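Putative uncharacterized protein (Leishmania major, PDB 3M3I) is of unknown function but belongs to the DUF985 family of the cupin superfamily, whose members share a small beta-barrel fold. Local coordinates at residues Val49-Arg57 against Ser179-Phe187; Ser73-Trp84 against Gln147-Ser158. All coordinates share one frame; numbering follows the deposited sequence.

In the fold
After helix 21-27 and strands 31-32 and 38-44, the chain makes the hairpin of strands 48-50 and 56-67, then the bent run 73-84, which contact 2 pairs with 147-158 in the walls of the cupin barrel. After strand 172-179 it returns at 179-187 to the hairpin and closes the larger loop of contact 1, so contact 2 is nested inside contact 1. Their centres lie about 14 Å apart, and they touch: Glu52 and Ser80 meet through side-chain oxygens, and Ser179 N lies 3.2 Å from Asp81 O, where strands 81-87 and 172-179 run side by side. Contact 1 ties a hairpin to a loop between strands; contact 2 joins both sheets. Each touches the second subunit.

Contact 1 (Val49-Arg57 against Ser179-Phe187); sequences VDNEEGNRR and SPGFDYRDF
Asn51 lies over Pro180 and Arg57 beside Gly181, each pair with CA atoms 5.6 Å apart, where the loop 179-187 passes a hairpin closed by a type I turn from Asn51 to Gly54. The peptide before Pro180 is cis, and the proline ring packs its CB against Val49 CG2 at 3.9 Å, a small apolar patch at the foot of the hairpin. His47 of the second subunit packs on Pro180, so this hairpin-loop junction lies at the dimer interface. Gly54, at a positive phi, suits the last place of the turn. Asn51 OD1 takes the backbone N-H groups of Glu53, an Asx turn, and of Asn55, from opposite faces of its amide.

Bent at its second torsion (chi2 -81°), Arg57 presents its NE edge to Asp186: NE gives a bond of 2.7 Å to the syn lone pair of OD2, and NH2 reaches OD1 at 3.2 Å, nearly straight at 176°. Asp183 lies over one guanidinium face and Asn55 CB over the other, so the guanidinium is sandwiched, which should restrict its rotation. Asp183 is itself gripped side-on by Arg185, whose NH2 comes within 3.3 Å of Arg57 NH1; that NH1 donates to Arg56 O.

Water 1 accepts from Asn51 ND2 and Asn55 ND2 and donates to Glu53 OE1 and Asp186 OD1, linking two like-charged groups. The close approach of the two arginines is probably offset by the carboxylates of Asp183 and Asp186, and the positive charge of Arg57 should favour an ionised Asp186.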
loop_
_atom_site.group_PDB
_atom_site.type_symbol
_atom_site.label_atom_id
_atom_site.label_comp_id
_atom_site.label_asym_id
_atom_site.label_seq_id
_atom_site.Cartn_x
_atom_site.Cartn_y
_atom_site.Cartn_z
ATOM N N VAL A 49 13.369 -7.206 11.361
ATOM C CA VAL A 49 14.234 -6.041 11.477
ATOM C C VAL A 49 14.078 -5.463 12.877
ATOM O O VAL A 49 13.169 -5.854 13.611
ATOM C CB VAL A 49 13.888 -4.950 10.395
ATOM C CG1 VAL A 49 13.950 -5.537 9.034
ATOM C CG2 VAL A 49 12.488 -4.354 10.611
ATOM N N ASP A 50 14.968 -4.540 13.234
ATOM C CA ASP A 50 14.848 -3.753 14.454
ATOM C C ASP A 50 14.025 -2.491 14.178
ATOM O O ASP A 50 14.303 -1.734 13.227
ATOM C CB ASP A 50 16.236 -3.354 14.978
ATOM C CG ASP A 50 16.987 -4.519 15.652
ATOM O OD1 ASP A 50 16.364 -5.362 16.346
ATOM O OD2 ASP A 50 18.223 -4.568 15.521
ATOM N N ASN A 51 13.006 -2.262 14.996
ATOM C CA ASN A 51 12.165 -1.083 14.835
ATOM C C ASN A 51 12.782 0.196 15.465
ATOM O O ASN A 51 13.923 0.199 15.913
ATOM C CB ASN A 51 10.762 -1.371 15.398
ATOM C CG ASN A 51 10.768 -1.484 16.885
ATOM O OD1 ASN A 51 11.836 -1.400 17.502
ATOM N ND2 ASN A 51 9.594 -1.662 17.490
ATOM N N GLU A 52 12.020 1.284 15.502
ATOM C CA GLU A 52 12.512 2.549 16.053
ATOM C C GLU A 52 12.923 2.466 17.527
ATOM O O GLU A 52 13.661 3.318 17.992
ATOM C CB GLU A 52 11.460 3.661 15.894
ATOM C CG GLU A 52 11.201 4.109 14.444
ATOM C CD GLU A 52 10.225 3.222 13.673
ATOM O OE1 GLU A 52 9.920 2.087 14.130
ATOM O OE2 GLU A 52 9.772 3.665 12.596
ATOM N N GLU A 53 12.433 1.459 18.257
ATOM C CA GLU A 53 12.682 1.331 19.708
ATOM C C GLU A 53 13.582 0.150 20.077
ATOM O O GLU A 53 13.716 -0.169 21.246
ATOM C CB GLU A 53 11.351 1.208 20.468
ATOM C CG GLU A 53 10.529 2.494 20.552
ATOM C CD GLU A 53 9.051 2.248 20.947
ATOM O OE1 GLU A 53 8.516 1.129 20.682
ATOM O OE2 GLU A 53 8.431 3.184 21.518
ATOM N N GLY A 54 14.191 -0.495 19.089
ATOM C CA GLY A 54 15.133 -1.577 19.351
ATOM C C GLY A 54 14.588 -2.989 19.164
ATOM O O GLY A 54 15.363 -3.943 19.078
ATOM N N ASN A 55 13.264 -3.120 19.072
ATOM C CA ASN A 55 12.599 -4.417 19.102
ATOM C C ASN A 55 12.527 -5.125 17.749
ATOM O O ASN A 55 12.386 -4.487 16.710
ATOM C CB ASN A 55 11.181 -4.233 19.633
ATOM C CG ASN A 55 11.146 -3.562 21.000
ATOM O OD1 ASN A 55 11.953 -3.870 21.875
ATOM N ND2 ASN A 55 10.193 -2.662 21.192
ATOM N N ARG A 56 12.592 -6.451 17.776
ATOM C CA ARG A 56 12.471 -7.260 16.563
ATOM C C ARG A 56 11.034 -7.305 16.075
ATOM O O ARG A 56 10.113 -7.683 16.815
ATOM C CB ARG A 56 12.974 -8.689 16.786
ATOM C CG ARG A 56 14.424 -8.767 17.234
ATOM C CD ARG A 56 15.391 -8.262 16.182
ATOM N NE ARG A 56 15.560 -9.216 15.090
ATOM C CZ ARG A 56 16.333 -9.008 14.031
ATOM N NH1 ARG A 56 16.999 -7.878 13.912
ATOM N NH2 ARG A 56 16.429 -9.928 13.083
ATOM N N ARG A 57 10.861 -6.902 14.819
ATOM C CA ARG A 57 9.561 -6.831 14.166
ATOM C C ARG A 57 9.724 -7.328 12.744
ATOM O O ARG A 57 10.843 -7.386 12.229
ATOM C CB ARG A 57 9.076 -5.401 14.149
ATOM C CG ARG A 57 8.857 -4.791 15.524
ATOM C CD ARG A 57 7.529 -5.204 16.131
ATOM N NE ARG A 57 7.369 -4.650 17.477
ATOM C CZ ARG A 57 7.802 -5.237 18.596
ATOM N NH1 ARG A 57 8.422 -6.411 18.552
ATOM N NH2 ARG A 57 7.614 -4.638 19.772
ATOM N N SER A 179 5.336 -0.350 8.665
ATOM C CA SER A 179 6.745 -0.743 8.481
ATOM C C SER A 179 7.719 0.199 9.190
ATOM O O SER A 179 7.727 1.408 8.917
ATOM C CB SER A 179 7.122 -0.795 7.007
ATOM O OG SER A 179 8.521 -0.981 6.853
ATOM N N PRO A 180 8.559 -0.353 10.093
ATOM C CA PRO A 180 8.609 -1.753 10.511
ATOM C C PRO A 180 7.279 -2.241 11.119
ATOM O O PRO A 180 6.483 -1.440 11.590
ATOM C CB PRO A 180 9.756 -1.765 11.536
ATOM C CG PRO A 180 10.615 -0.649 11.135
ATOM C CD PRO A 180 9.672 0.416 10.687
ATOM N N GLY A 181 7.065 -3.553 11.107
ATOM C CA GLY A 181 5.728 -4.145 11.176
ATOM C C GLY A 181 4.908 -3.887 12.424
ATOM O O GLY A 181 5.434 -3.500 13.474
ATOM N N PHE A 182 3.606 -4.126 12.302
ATOM C CA PHE A 182 2.684 -3.991 13.417
ATOM C C PHE A 182 2.848 -5.118 14.465
ATOM O O PHE A 182 3.083 -6.287 14.136
ATOM C CB PHE A 182 1.237 -3.947 12.885
ATOM C CG PHE A 182 0.211 -3.745 13.951
ATOM C CD1 PHE A 182 -0.152 -2.482 14.348
ATOM C CD2 PHE A 182 -0.387 -4.817 14.561
ATOM C CE1 PHE A 182 -1.089 -2.297 15.336
ATOM C CE2 PHE A 182 -1.316 -4.626 15.547
ATOM C CZ PHE A 182 -1.659 -3.367 15.931
ATOM N N ASP A 183 2.718 -4.732 15.731
ATOM C CA ASP A 183 2.751 -5.649 16.853
ATOM C C ASP A 183 1.917 -4.974 17.929
ATOM O O ASP A 183 2.123 -3.801 18.227
ATOM C CB ASP A 183 4.198 -5.891 17.316
ATOM C CG ASP A 183 4.319 -7.010 18.366
ATOM O OD1 ASP A 183 5.031 -7.999 18.109
ATOM O OD2 ASP A 183 3.717 -6.904 19.467
ATOM N N TYR A 184 0.955 -5.700 18.501
ATOM C CA TYR A 184 0.074 -5.106 19.514
ATOM C C TYR A 184 0.852 -4.610 20.739
ATOM O O TYR A 184 0.345 -3.786 21.497
ATOM C CB TYR A 184 -1.043 -6.070 19.920
ATOM C CG TYR A 184 -2.230 -6.073 18.978
ATOM C CD1 TYR A 184 -3.130 -5.026 18.961
ATOM C CD2 TYR A 184 -2.452 -7.136 18.101
ATOM C CE1 TYR A 184 -4.233 -5.034 18.092
ATOM C CE2 TYR A 184 -3.543 -7.152 17.220
ATOM C CZ TYR A 184 -4.424 -6.105 17.227
ATOM O OH TYR A 184 -5.500 -6.117 16.364
ATOM N N ARG A 185 2.100 -5.060 20.916
ATOM C CA ARG A 185 2.915 -4.506 21.980
ATOM C C ARG A 185 3.174 -3.018 21.750
ATOM O O ARG A 185 3.397 -2.297 22.715
ATOM C CB ARG A 185 4.203 -5.293 22.175
ATOM C CG ARG A 185 3.994 -6.629 22.884
ATOM C CD ARG A 185 5.239 -7.479 22.946
ATOM N NE ARG A 185 5.703 -7.879 21.623
ATOM C CZ ARG A 185 6.704 -8.734 21.375
ATOM N NH1 ARG A 185 7.358 -9.340 22.361
ATOM N NH2 ARG A 185 7.033 -9.007 20.116
ATOM N N ASP A 186 3.106 -2.569 20.488
ATOM C CA ASP A 186 3.260 -1.158 20.103
ATOM C C ASP A 186 1.928 -0.430 19.833
ATOM O O ASP A 186 1.908 0.644 19.211
ATOM C CB ASP A 186 4.090 -1.076 18.820
ATOM C CG ASP A 186 5.336 -1.912 18.877
ATOM O OD1 ASP A 186 6.000 -1.874 19.908
ATOM O OD2 ASP A 186 5.669 -2.597 17.888
ATOM N N PHE A 187 0.816 -1.010 20.273
ATOM C CA PHE A 187 -0.508 -0.463 20.003
ATOM C C PHE A 187 -1.011 0.144 21.280
ATOM O O PHE A 187 -1.202 -0.566 22.294
ATOM C CB PHE A 187 -1.406 -1.580 19.521
ATOM C CG PHE A 187 -2.821 -1.167 19.232
ATOM C CD1 PHE A 187 -3.128 -0.436 18.088
ATOM C CD2 PHE A 187 -3.862 -1.560 20.076
ATOM C CE1 PHE A 187 -4.427 -0.085 17.812
ATOM C CE2 PHE A 187 -5.162 -1.207 19.800
ATOM C CZ PHE A 187 -5.453 -0.472 18.666
HETATM O O HOH W 1 8.521 -1.296 19.767
HETATM O O HOH W 2 7.403 -1.643 14.773
HETATM O O HOH W 3 8.524 3.619 10.198
#

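Contact 2 (Ser73-Trp84 against Gln147-Ser158)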
loop_
_atom_site.group_PDB
_atom_site.type_symbol
_atom_site.label_atom_id
_atom_site.label_comp_id
_atom_site.label_asym_id
_atom_site.label_seq_id
_atom_site.Cartn_x
_atom_site.Cartn_y
_atom_site.Cartn_z
ATOM N N SER A 73 -12.313 4.613 13.380
ATOM C CA SER A 73 -11.122 4.154 14.099
ATOM C C SER A 73 -10.788 5.231 15.120
ATOM O O SER A 73 -10.581 6.369 14.756
ATOM C CB SER A 73 -9.965 3.931 13.123
ATOM O OG SER A 73 -8.681 4.060 13.725
ATOM N N HIS A 74 -10.753 4.888 16.400
ATOM C CA HIS A 74 -10.578 5.891 17.454
ATOM C C HIS A 74 -9.116 6.185 17.671
ATOM O O HIS A 74 -8.261 5.399 17.282
ATOM C CB HIS A 74 -11.214 5.417 18.755
ATOM C CG HIS A 74 -12.702 5.284 18.679
ATOM N ND1 HIS A 74 -13.320 4.163 18.177
ATOM C CD2 HIS A 74 -13.691 6.138 19.027
ATOM C CE1 HIS A 74 -14.629 4.327 18.225
ATOM N NE2 HIS A 74 -14.879 5.521 18.731
ATOM N N LEU A 75 -8.837 7.319 18.297
ATOM C CA LEU A 75 -7.467 7.786 18.481
ATOM C C LEU A 75 -6.541 6.734 19.112
ATOM O O LEU A 75 -6.771 6.246 20.220
ATOM C CB LEU A 75 -7.447 9.094 19.284
ATOM C CG LEU A 75 -8.141 10.302 18.621
ATOM C CD1 LEU A 75 -7.901 11.592 19.386
ATOM C CD2 LEU A 75 -7.685 10.483 17.181
ATOM N N HIS A 76 -5.504 6.371 18.370
ATOM C CA HIS A 76 -4.506 5.414 18.830
ATOM C C HIS A 76 -3.109 5.842 18.362
ATOM O O HIS A 76 -2.955 6.812 17.607
ATOM C CB HIS A 76 -4.840 4.023 18.298
ATOM C CG HIS A 76 -4.820 3.929 16.807
ATOM N ND1 HIS A 76 -5.821 4.448 16.016
ATOM C CD2 HIS A 76 -3.911 3.396 15.960
ATOM C CE1 HIS A 76 -5.537 4.225 14.747
ATOM N NE2 HIS A 76 -4.381 3.591 14.684
ATOM N N ARG A 77 -2.092 5.127 18.806
ATOM C CA ARG A 77 -0.738 5.482 18.454
ATOM C C ARG A 77 0.104 4.232 18.179
ATOM O O ARG A 77 -0.069 3.199 18.829
ATOM C CB ARG A 77 -0.122 6.345 19.556
ATOM C CG ARG A 77 1.319 6.768 19.309
ATOM C CD ARG A 77 2.041 6.956 20.612
ATOM N NE ARG A 77 1.765 8.249 21.217
ATOM C CZ ARG A 77 1.718 8.487 22.524
ATOM N NH1 ARG A 77 1.884 7.517 23.413
ATOM N NH2 ARG A 77 1.485 9.716 22.945
ATOM N N LEU A 78 0.993 4.346 17.193
ATOM C CA LEU A 78 1.908 3.280 16.818
ATOM C C LEU A 78 3.304 3.795 17.101
ATOM O O LEU A 78 3.465 4.890 17.612
ATOM C CB LEU A 78 1.742 2.924 15.335
ATOM C CG LEU A 78 0.384 2.351 14.907
ATOM C CD1 LEU A 78 0.199 2.385 13.401
ATOM C CD2 LEU A 78 0.195 0.926 15.410
ATOM N N CYS A 79 4.315 3.001 16.807
ATOM C CA CYS A 79 5.688 3.491 16.886
ATOM C C CYS A 79 6.416 3.417 15.535
ATOM O O CYS A 79 7.532 3.873 15.427
ATOM C CB CYS A 79 6.462 2.756 17.988
ATOM S SG CYS A 79 7.407 1.371 17.420
ATOM N N SER A 80 5.765 2.865 14.516
ATOM C CA SER A 80 6.265 2.894 13.152
ATOM C C SER A 80 5.267 3.618 12.242
ATOM O O SER A 80 4.114 3.798 12.613
ATOM C CB SER A 80 6.490 1.468 12.659
ATOM O OG SER A 80 7.328 0.758 13.549
ATOM N N ASP A 81 5.730 4.031 11.059
ATOM C CA ASP A 81 4.885 4.677 10.045
ATOM C C ASP A 81 3.820 3.713 9.555
ATOM O O ASP A 81 4.063 2.513 9.457
ATOM C CB ASP A 81 5.688 5.082 8.802
ATOM C CG ASP A 81 6.754 6.111 9.074
ATOM O OD1 ASP A 81 7.656 6.229 8.224
ATOM O OD2 ASP A 81 6.704 6.807 10.107
ATOM N N GLU A 82 2.657 4.246 9.211
ATOM C CA GLU A 82 1.608 3.459 8.594
ATOM C C GLU A 82 1.085 4.144 7.324
ATOM O O GLU A 82 0.633 5.289 7.360
ATOM C CB GLU A 82 0.478 3.246 9.582
ATOM C CG GLU A 82 -0.641 2.399 9.014
ATOM C CD GLU A 82 -1.747 2.132 10.006
ATOM O OE1 GLU A 82 -2.139 3.069 10.738
ATOM O OE2 GLU A 82 -2.222 0.984 10.030
ATOM N N THR A 83 1.133 3.422 6.212
ATOM C CA THR A 83 0.777 3.976 4.912
ATOM C C THR A 83 -0.603 3.474 4.504
ATOM O O THR A 83 -0.848 2.269 4.517
ATOM C CB THR A 83 1.837 3.599 3.824
ATOM O OG1 THR A 83 3.113 4.162 4.166
ATOM C CG2 THR A 83 1.422 4.109 2.474
ATOM N N TRP A 84 -1.475 4.410 4.127
ATOM C CA TRP A 84 -2.881 4.157 3.794
ATOM C C TRP A 84 -3.162 4.319 2.296
ATOM O O TRP A 84 -2.997 5.399 1.779
ATOM C CB TRP A 84 -3.748 5.170 4.539
ATOM C CG TRP A 84 -3.722 4.984 5.997
ATOM C CD1 TRP A 84 -2.658 5.159 6.828
ATOM C CD2 TRP A 84 -4.818 4.587 6.821
ATOM N NE1 TRP A 84 -3.018 4.886 8.122
ATOM C CE2 TRP A 84 -4.339 4.525 8.147
ATOM C CE3 TRP A 84 -6.155 4.265 6.565
ATOM C CZ2 TRP A 84 -5.143 4.156 9.213
ATOM C CZ3 TRP A 84 -6.964 3.907 7.626
ATOM C CH2 TRP A 84 -6.453 3.854 8.942
ATOM N N GLN A 147 -2.758 7.838 -1.668
ATOM C CA GLN A 147 -1.825 7.246 -0.718
ATOM C C GLN A 147 -1.432 8.328 0.293
ATOM O O GLN A 147 -1.347 9.494 -0.052
ATOM C CB GLN A 147 -0.611 6.740 -1.504
ATOM C CG GLN A 147 0.464 6.045 -0.701
ATOM C CD GLN A 147 1.808 5.972 -1.423
ATOM O OE1 GLN A 147 2.832 6.147 -0.811
ATOM N NE2 GLN A 147 1.798 5.676 -2.717
ATOM N N TYR A 148 -1.199 7.932 1.538
ATOM C CA TYR A 148 -0.727 8.829 2.586
ATOM C C TYR A 148 -0.166 8.016 3.751
ATOM O O TYR A 148 -0.676 6.941 4.066
ATOM C CB TYR A 148 -1.850 9.737 3.073
ATOM C CG TYR A 148 -1.445 10.603 4.237
ATOM C CD1 TYR A 148 -0.895 11.870 4.035
ATOM C CD2 TYR A 148 -1.576 10.146 5.540
ATOM C CE1 TYR A 148 -0.511 12.666 5.114
ATOM C CE2 TYR A 148 -1.195 10.928 6.609
ATOM C CZ TYR A 148 -0.660 12.179 6.396
ATOM O OH TYR A 148 -0.289 12.933 7.479
ATOM N N THR A 149 0.881 8.553 4.382
ATOM C CA THR A 149 1.634 7.884 5.441
ATOM C C THR A 149 1.524 8.633 6.766
ATOM O O THR A 149 1.890 9.798 6.856
ATOM C CB THR A 149 3.124 7.743 5.072
ATOM O OG1 THR A 149 3.252 6.855 3.966
ATOM C CG2 THR A 149 3.934 7.179 6.231
ATOM N N VAL A 150 1.031 7.937 7.793
ATOM C CA VAL A 150 0.870 8.506 9.125
ATOM C C VAL A 150 2.183 8.261 9.848
ATOM O O VAL A 150 2.557 7.115 10.037
ATOM C CB VAL A 150 -0.302 7.846 9.886
ATOM C CG1 VAL A 150 -0.440 8.437 11.275
ATOM C CG2 VAL A 150 -1.596 8.016 9.105
ATOM N N PRO A 151 2.908 9.329 10.227
ATOM C CA PRO A 151 4.230 9.062 10.793
ATOM C C PRO A 151 4.129 8.380 12.153
ATOM O O PRO A 151 3.201 8.662 12.910
ATOM C CB PRO A 151 4.849 10.457 10.926
ATOM C CG PRO A 151 4.053 11.333 9.997
ATOM C CD PRO A 151 2.668 10.775 10.071
ATOM N N GLY A 152 5.066 7.475 12.431
ATOM C CA GLY A 152 5.181 6.855 13.740
ATOM C C GLY A 152 5.226 7.908 14.833
ATOM O O GLY A 152 5.910 8.913 14.714
ATOM N N GLY A 153 4.475 7.676 15.896
ATOM C CA GLY A 153 4.427 8.578 17.030
ATOM C C GLY A 153 3.241 9.506 16.963
ATOM O O GLY A 153 2.959 10.194 17.925
ATOM N N ALA A 154 2.537 9.529 15.834
ATOM C CA ALA A 154 1.332 10.338 15.712
ATOM C C ALA A 154 0.169 9.718 16.483
ATOM O O ALA A 154 0.007 8.503 16.491
ATOM C CB ALA A 154 0.951 10.525 14.239
ATOM N N ILE A 155 -0.612 10.562 17.153
ATOM C CA ILE A 155 -1.921 10.177 17.676
ATOM C C ILE A 155 -2.922 10.409 16.541
ATOM O O ILE A 155 -3.102 11.542 16.098
ATOM C CB ILE A 155 -2.302 11.009 18.906
ATOM C CG1 ILE A 155 -1.327 10.747 20.066
ATOM C CG2 ILE A 155 -3.733 10.705 19.360
ATOM C CD1 ILE A 155 -1.329 11.825 21.104
ATOM N N PHE A 156 -3.562 9.343 16.067
ATOM C CA PHE A 156 -4.413 9.421 14.879
ATOM C C PHE A 156 -5.620 8.472 14.859
ATOM O O PHE A 156 -5.651 7.459 15.561
ATOM C CB PHE A 156 -3.573 9.182 13.630
ATOM C CG PHE A 156 -3.084 7.773 13.475
ATOM C CD1 PHE A 156 -2.153 7.246 14.338
ATOM C CD2 PHE A 156 -3.521 6.987 12.434
ATOM C CE1 PHE A 156 -1.694 5.966 14.186
ATOM C CE2 PHE A 156 -3.053 5.706 12.280
ATOM C CZ PHE A 156 -2.140 5.200 13.147
ATOM N N GLY A 157 -6.599 8.796 14.019
ATOM C CA GLY A 157 -7.814 7.977 13.892
ATOM C C GLY A 157 -8.439 8.194 12.536
ATOM O O GLY A 157 -7.917 8.979 11.769
ATOM N N SER A 158 -9.548 7.519 12.233
ATOM C CA SER A 158 -10.204 7.712 10.953
ATOM C C SER A 158 -11.727 7.700 11.029
ATOM O O SER A 158 -12.295 7.169 11.970
ATOM C CB SER A 158 -9.690 6.701 9.919
ATOM O OG SER A 158 -10.271 5.426 10.076
#
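Strand pairing on both sides of a cupin beta-barrel makes up this buried contact, centred about 5 Å from the centre of the chain. Residues 81-84 run antiparallel to 147-150 in one sheet, with short-segment axes 4.4 Å apart. Ser73 pairs with Ser158 and His76 with Phe156, on either side of a corner at Leu75, and a beta bulge shifts the register between them. Between these pairings and the first, the chains bend at 78-80 and through a type II turn from Pro151 to Ala154. Gly152 and Gly157 lie hard against the carbonyls of Cys79 and Ser73, where a residue without a side chain fits, and the positive phi of Gly153 calls for glycine too.

Asp81 holds the turn: its OD2 receives Gly152 N at 2.9 Å through the anti lone pair, while its OD1 bonds Tyr60 of the second subunit. Thr83 and Thr149 form a non-hydrogen-bonded pair, on the face that packs against that subunit, and their hydroxyls are hydrogen-bonded to each other.

In the interior, Phe156 is the hub. With CG between the backbone N and the carbonyl carbon (chi1 70°), its ring turns back over His76; the planes meet obliquely at 47°, with centroids 4.2 Å apart. Val150 CG1 covers the opposite face of the phenyl ring over its centre, while Leu78 CD1 meets its rim. The NE1 and CZ2 side of Trp84 meets Val150 CG2 and Phe156 CE2, and NE1 makes a weak bond to Glu82 OE1. His76 is fixed in rotation by its own chain, since ND1 gives a bond to His74 O in the ring plane. Glu82, extended across the interior, sets its carboxylate almost perpendicular to the phenyl ring, with OE1 at the ring edge, 3.2 Å from Phe156 CE2.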